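Local atomic coordinates of L-Ala-D/L-Glu Epimerase (Escherichia coli, PDB entry 1JPD), a protein that belongs to the enolase superfamily, an epimerase by name, pairing a muconate-lactonizing-type N-terminal domain with a C-terminal domain of the TIM-barrel clan. Residues Glu47-Pro52 / Lys250-Gly255; Lys154-Asn157 / Glu162-Val165. All blocks are in the same frame, centred on the assembly; numbering follows the deposited sequence.

Contact 1: residues Glu47-Pro52 / Lys250-Gly255; sequences ECTPYP and KLDKTG
Asp252, on the first turn of the short helix 251-254, reaches across to the chain leaving strand 42-48 and takes the backbone N-H of Thr49. The bond is almost perfectly straight, 3.0 Å from Thr49 N to Asp252 OD1 with an N-H...O angle of 178°, yet the donor stands above the carboxylate, 40° out of its plane. CG of Asp252 lies beside its own backbone N (chi1 -70°), which sends the acid outward from the helix to Thr49. Asp252 OD1 also accepts from Asn92 ND2 of helix 89-104. It is a close neighbour of Cys48 as well, with Asp252 OD1 3.6 Å from Cys48 CB. On the other branch, Asp252 OD2 is 3.8 Å from Thr49 CB. Thr49 directs its own hydroxyl to the carbonyl of Leu280.

Farther along, Tyr51 points toward the helix, its CG anti to the backbone N, and the phenol meets the aliphatic part of Lys253 obliquely. Tyr51 CE2 is 4.1 Å from Lys253 CG and 4.2 Å from Lys253 CD, a looser, apolar touch. The ammonium group of Lys253 is bound to the carbonyl of Asn248 and paired with Asp228, while Tyr54 packs edge-to-face with the Tyr51 ring.

The contact joins the end of the N-terminal domain's three-stranded antiparallel sheet to the loop and helix that follow barrel strand 246-249. Its chemistry is a buried carboxylate oxygen shared by two N-H donors, one from the backbone and one from a side-chain amide, an environment that would probably stabilise the negative charge of Asp252.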
loop_
_atom_site.group_PDB
_atom_site.type_symbol
_atom_site.label_atom_id
_atom_site.label_comp_id
_atom_site.label_asym_id
_atom_site.label_seq_id
_atom_site.Cartn_x
_atom_site.Cartn_y
_atom_site.Cartn_z
ATOM N N GLU A 47 -11.288 5.187 6.247
ATOM C CA GLU A 47 -11.667 4.578 4.984
ATOM C C GLU A 47 -10.913 3.272 4.764
ATOM O O GLU A 47 -9.857 3.042 5.357
ATOM C CB GLU A 47 -11.368 5.537 3.830
ATOM C CG GLU A 47 -11.639 4.967 2.448
ATOM C CD GLU A 47 -11.295 5.938 1.341
ATOM O OE1 GLU A 47 -11.820 7.069 1.372
ATOM O OE2 GLU A 47 -10.508 5.573 0.437
ATOM N N CYS A 48 -11.472 2.410 3.922
ATOM C CA CYS A 48 -10.832 1.146 3.586
ATOM C C CYS A 48 -11.289 0.675 2.209
ATOM O O CYS A 48 -12.291 1.154 1.660
ATOM C CB CYS A 48 -11.134 0.074 4.639
ATOM S SG CYS A 48 -12.760 -0.672 4.523
ATOM N N THR A 49 -10.529 -0.256 1.644
ATOM C CA THR A 49 -10.837 -0.799 0.331
ATOM C C THR A 49 -10.874 -2.316 0.389
ATOM O O THR A 49 -9.831 -2.955 0.427
ATOM C CB THR A 49 -9.781 -0.375 -0.705
ATOM O OG1 THR A 49 -9.808 1.050 -0.846
ATOM C CG2 THR A 49 -10.058 -1.021 -2.059
ATOM N N PRO A 50 -12.079 -2.910 0.415
ATOM C CA PRO A 50 -12.182 -4.375 0.468
ATOM C C PRO A 50 -11.274 -5.003 -0.601
ATOM O O PRO A 50 -11.333 -4.627 -1.785
ATOM C CB PRO A 50 -13.666 -4.620 0.209
ATOM C CG PRO A 50 -14.301 -3.421 0.849
ATOM C CD PRO A 50 -13.413 -2.290 0.376
ATOM N N TYR A 51 -10.440 -5.950 -0.171
ATOM C CA TYR A 51 -9.484 -6.622 -1.055
ATOM C C TYR A 51 -10.068 -7.905 -1.630
ATOM O O TYR A 51 -10.097 -8.937 -0.955
ATOM C CB TYR A 51 -8.193 -6.940 -0.273
ATOM C CG TYR A 51 -6.946 -7.119 -1.120
ATOM C CD1 TYR A 51 -6.948 -6.819 -2.481
ATOM C CD2 TYR A 51 -5.751 -7.556 -0.549
ATOM C CE1 TYR A 51 -5.790 -6.948 -3.251
ATOM C CE2 TYR A 51 -4.588 -7.689 -1.310
ATOM C CZ TYR A 51 -4.617 -7.382 -2.659
ATOM O OH TYR A 51 -3.479 -7.493 -3.422
ATOM N N PRO A 52 -10.540 -7.859 -2.888
ATOM C CA PRO A 52 -11.124 -9.046 -3.523
ATOM C C PRO A 52 -10.246 -10.288 -3.366
ATOM O O PRO A 52 -10.710 -11.332 -2.893
ATOM C CB PRO A 52 -11.276 -8.619 -4.986
ATOM C CG PRO A 52 -11.556 -7.148 -4.873
ATOM C CD PRO A 52 -10.543 -6.712 -3.817
ATOM N N LYS A 250 0.648 -2.524 3.598
ATOM C CA LYS A 250 -0.592 -1.880 3.157
ATOM C C LYS A 250 -1.591 -1.993 4.290
ATOM O O LYS A 250 -1.813 -3.089 4.822
ATOM C CB LYS A 250 -1.159 -2.555 1.916
ATOM C CG LYS A 250 -0.352 -2.309 0.675
ATOM C CD LYS A 250 -1.033 -2.891 -0.542
ATOM C CE LYS A 250 -0.173 -2.689 -1.760
ATOM N NZ LYS A 250 -0.834 -3.172 -2.993
ATOM N N LEU A 251 -2.193 -0.868 4.659
ATOM C CA LEU A 251 -3.151 -0.855 5.763
ATOM C C LEU A 251 -4.333 -1.811 5.601
ATOM O O LEU A 251 -4.809 -2.367 6.588
ATOM C CB LEU A 251 -3.659 0.567 6.011
ATOM C CG LEU A 251 -2.579 1.609 6.307
ATOM C CD1 LEU A 251 -3.248 2.840 6.896
ATOM C CD2 LEU A 251 -1.545 1.052 7.266
ATOM N N ASP A 252 -4.808 -2.008 4.373
ATOM C CA ASP A 252 -5.916 -2.928 4.143
ATOM C C ASP A 252 -5.507 -4.373 4.452
ATOM O O ASP A 252 -6.350 -5.194 4.809
ATOM C CB ASP A 252 -6.415 -2.843 2.692
ATOM C CG ASP A 252 -7.123 -1.530 2.384
ATOM O OD1 ASP A 252 -8.108 -1.202 3.080
ATOM O OD2 ASP A 252 -6.701 -0.829 1.437
ATOM N N LYS A 253 -4.221 -4.688 4.311
ATOM C CA LYS A 253 -3.742 -6.039 4.593
ATOM C C LYS A 253 -3.365 -6.198 6.074
ATOM O O LYS A 253 -3.585 -7.259 6.655
ATOM C CB LYS A 253 -2.532 -6.389 3.711
ATOM C CG LYS A 253 -2.809 -6.428 2.208
ATOM C CD LYS A 253 -1.563 -6.850 1.413
ATOM C CE LYS A 253 -0.415 -5.854 1.609
ATOM N NZ LYS A 253 0.858 -6.266 0.920
ATOM N N THR A 254 -2.793 -5.158 6.678
ATOM C CA THR A 254 -2.406 -5.220 8.095
ATOM C C THR A 254 -3.634 -5.005 8.970
ATOM O O THR A 254 -3.620 -5.296 10.163
ATOM C CB THR A 254 -1.395 -4.115 8.490
ATOM O OG1 THR A 254 -1.989 -2.828 8.266
ATOM C CG2 THR A 254 -0.103 -4.236 7.695
ATOM N N GLY A 255 -4.687 -4.465 8.370
ATOM C CA GLY A 255 -5.902 -4.214 9.114
ATOM C C GLY A 255 -5.819 -2.981 9.996
ATOM O O GLY A 255 -6.283 -3.005 11.134
#

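Contact 2: residues Lys154-Asn157 / Glu162-Val165; sequences KLDN and ERMV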
loop_
_atom_site.group_PDB
_atom_site.type_symbol
_atom_site.label_atom_id
_atom_site.label_comp_id
_atom_site.label_asym_id
_atom_site.label_seq_id
_atom_site.Cartn_x
_atom_site.Cartn_y
_atom_site.Cartn_z
ATOM N N LYS A 154 5.691 -2.287 -14.491
ATOM C CA LYS A 154 4.804 -3.445 -14.393
ATOM C C LYS A 154 5.219 -4.451 -15.466
ATOM O O LYS A 154 5.377 -4.092 -16.633
ATOM C CB LYS A 154 3.345 -3.025 -14.621
ATOM C CG LYS A 154 2.680 -2.344 -13.441
ATOM C CD LYS A 154 1.659 -3.270 -12.773
ATOM C CE LYS A 154 0.912 -2.559 -11.642
ATOM N NZ LYS A 154 0.092 -1.396 -12.117
ATOM N N LEU A 155 5.414 -5.705 -15.084
ATOM C CA LEU A 155 5.800 -6.715 -16.065
ATOM C C LEU A 155 5.016 -8.009 -15.900
ATOM O O LEU A 155 4.600 -8.374 -14.794
ATOM C CB LEU A 155 7.296 -7.051 -15.963
ATOM C CG LEU A 155 8.356 -6.001 -16.285
ATOM C CD1 LEU A 155 9.741 -6.597 -16.043
ATOM C CD2 LEU A 155 8.213 -5.554 -17.723
ATOM N N ASP A 156 4.799 -8.693 -17.013
ATOM C CA ASP A 156 4.128 -9.973 -16.969
ATOM C C ASP A 156 5.212 -10.974 -17.306
ATOM O O ASP A 156 6.381 -10.740 -17.032
ATOM C CB ASP A 156 2.967 -10.063 -17.973
ATOM C CG ASP A 156 3.376 -9.751 -19.399
ATOM O OD1 ASP A 156 4.591 -9.773 -19.715
ATOM O OD2 ASP A 156 2.461 -9.497 -20.215
ATOM N N ASN A 157 4.839 -12.072 -17.931
ATOM C CA ASN A 157 5.808 -13.089 -18.259
ATOM C C ASN A 157 6.426 -12.925 -19.645
ATOM O O ASN A 157 7.174 -13.784 -20.098
ATOM C CB ASN A 157 5.131 -14.450 -18.141
ATOM C CG ASN A 157 6.089 -15.534 -17.748
ATOM O OD1 ASN A 157 6.787 -15.420 -16.740
ATOM N ND2 ASN A 157 6.133 -16.598 -18.538
ATOM N N GLU A 162 14.046 -7.390 -23.319
ATOM C CA GLU A 162 13.989 -6.183 -24.130
ATOM C C GLU A 162 13.268 -5.029 -23.432
ATOM O O GLU A 162 13.751 -3.896 -23.462
ATOM C CB GLU A 162 13.366 -6.442 -25.504
ATOM C CG GLU A 162 13.680 -5.304 -26.468
ATOM C CD GLU A 162 13.368 -5.616 -27.913
ATOM O OE1 GLU A 162 12.993 -6.770 -28.215
ATOM O OE2 GLU A 162 13.510 -4.700 -28.754
ATOM N N ARG A 163 12.134 -5.302 -22.793
ATOM C CA ARG A 163 11.399 -4.251 -22.090
ATOM C C ARG A 163 12.289 -3.515 -21.084
ATOM O O ARG A 163 12.428 -2.291 -21.148
ATOM C CB ARG A 163 10.172 -4.830 -21.365
ATOM C CG ARG A 163 9.016 -5.171 -22.283
ATOM C CD ARG A 163 7.910 -5.950 -21.580
ATOM N NE ARG A 163 6.729 -6.066 -22.439
ATOM C CZ ARG A 163 5.657 -6.804 -22.168
ATOM N NH1 ARG A 163 5.591 -7.519 -21.049
ATOM N NH2 ARG A 163 4.637 -6.812 -23.017
ATOM N N MET A 164 12.896 -4.261 -20.163
ATOM C CA MET A 164 13.761 -3.661 -19.152
ATOM C C MET A 164 14.980 -2.982 -19.767
ATOM O O MET A 164 15.432 -1.946 -19.271
ATOM C CB MET A 164 14.200 -4.709 -18.126
ATOM C CG MET A 164 13.066 -5.182 -17.243
ATOM S SD MET A 164 12.195 -3.771 -16.536
ATOM C CE MET A 164 13.433 -3.100 -15.377
ATOM N N VAL A 165 15.511 -3.543 -20.848
ATOM C CA VAL A 165 16.663 -2.914 -21.475
ATOM C C VAL A 165 16.260 -1.578 -22.104
ATOM O O VAL A 165 16.893 -0.553 -21.827
ATOM C CB VAL A 165 17.323 -3.841 -22.529
ATOM C CG1 VAL A 165 18.256 -3.041 -23.448
ATOM C CG2 VAL A 165 18.125 -4.919 -21.819
#
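Asp156 and Arg163 form a salt bridge, with OD1 of the aspartate 2.8 Å from NH1 of the arginine. As a hydrogen bond it is weak, because the N-H...O angle is only 129°. The carboxylate approaches the guanidinium edge-on, and the two flat groups are turned 33° apart. A single NH1-OD1 contact carries the pair; Asp156 OD2 stays 3.8 Å from Arg163 NH1. The acid owes its orientation to CG sitting between the backbone N and carbonyl carbon (chi1 55°), and OD1 also accepts the backbone N-H of His158. The straight arginine chain makes a further weak bond from NE to the carbonyl of Gly131.

The two segments belong to one beta-alpha step of the C-terminal barrel: strand 150-154 ends, the chain turns through 155-157, and helix 160-170 leads back before the parallel strand 175-179.

Next to the charged pair, Leu155 points toward the helix and divides its two methyls between neighbouring helix residues. Leu155 CD2 lies 3.9 Å from Arg163 CD, the leucine and arginine chains running antiparallel alongside one another. Leu155 CD1 is 3.8 Å from Met164 SD and equally close to Met164 CG. The methionine chain is bent and lies aslant the leucine. Val178 of strand 175-179 touches both Leu155 and Met164, while Pro133 and Met136 of helix 133-145 cover Arg163.

In the fold
Both contacts are largely buried, but contact 1 lies nearer the middle of the chain, its centre about 9 Å from the chain centre, against about 22 Å for contact 2. They share no helix or strand. Contact 1 brings together segments of different domains, 198 residues apart at their closest ends; contact 2 closes over a few residues within one strand-to-helix connection of the barrel. The chemistry follows: between domains an acid is held by uncharged N-H donors, with a tyrosine lying against a lysine chain, whereas in the peripheral contact two opposite charges pair beside a leucine-methionine contact. Centre to centre they are about 28 Å apart and do not touch.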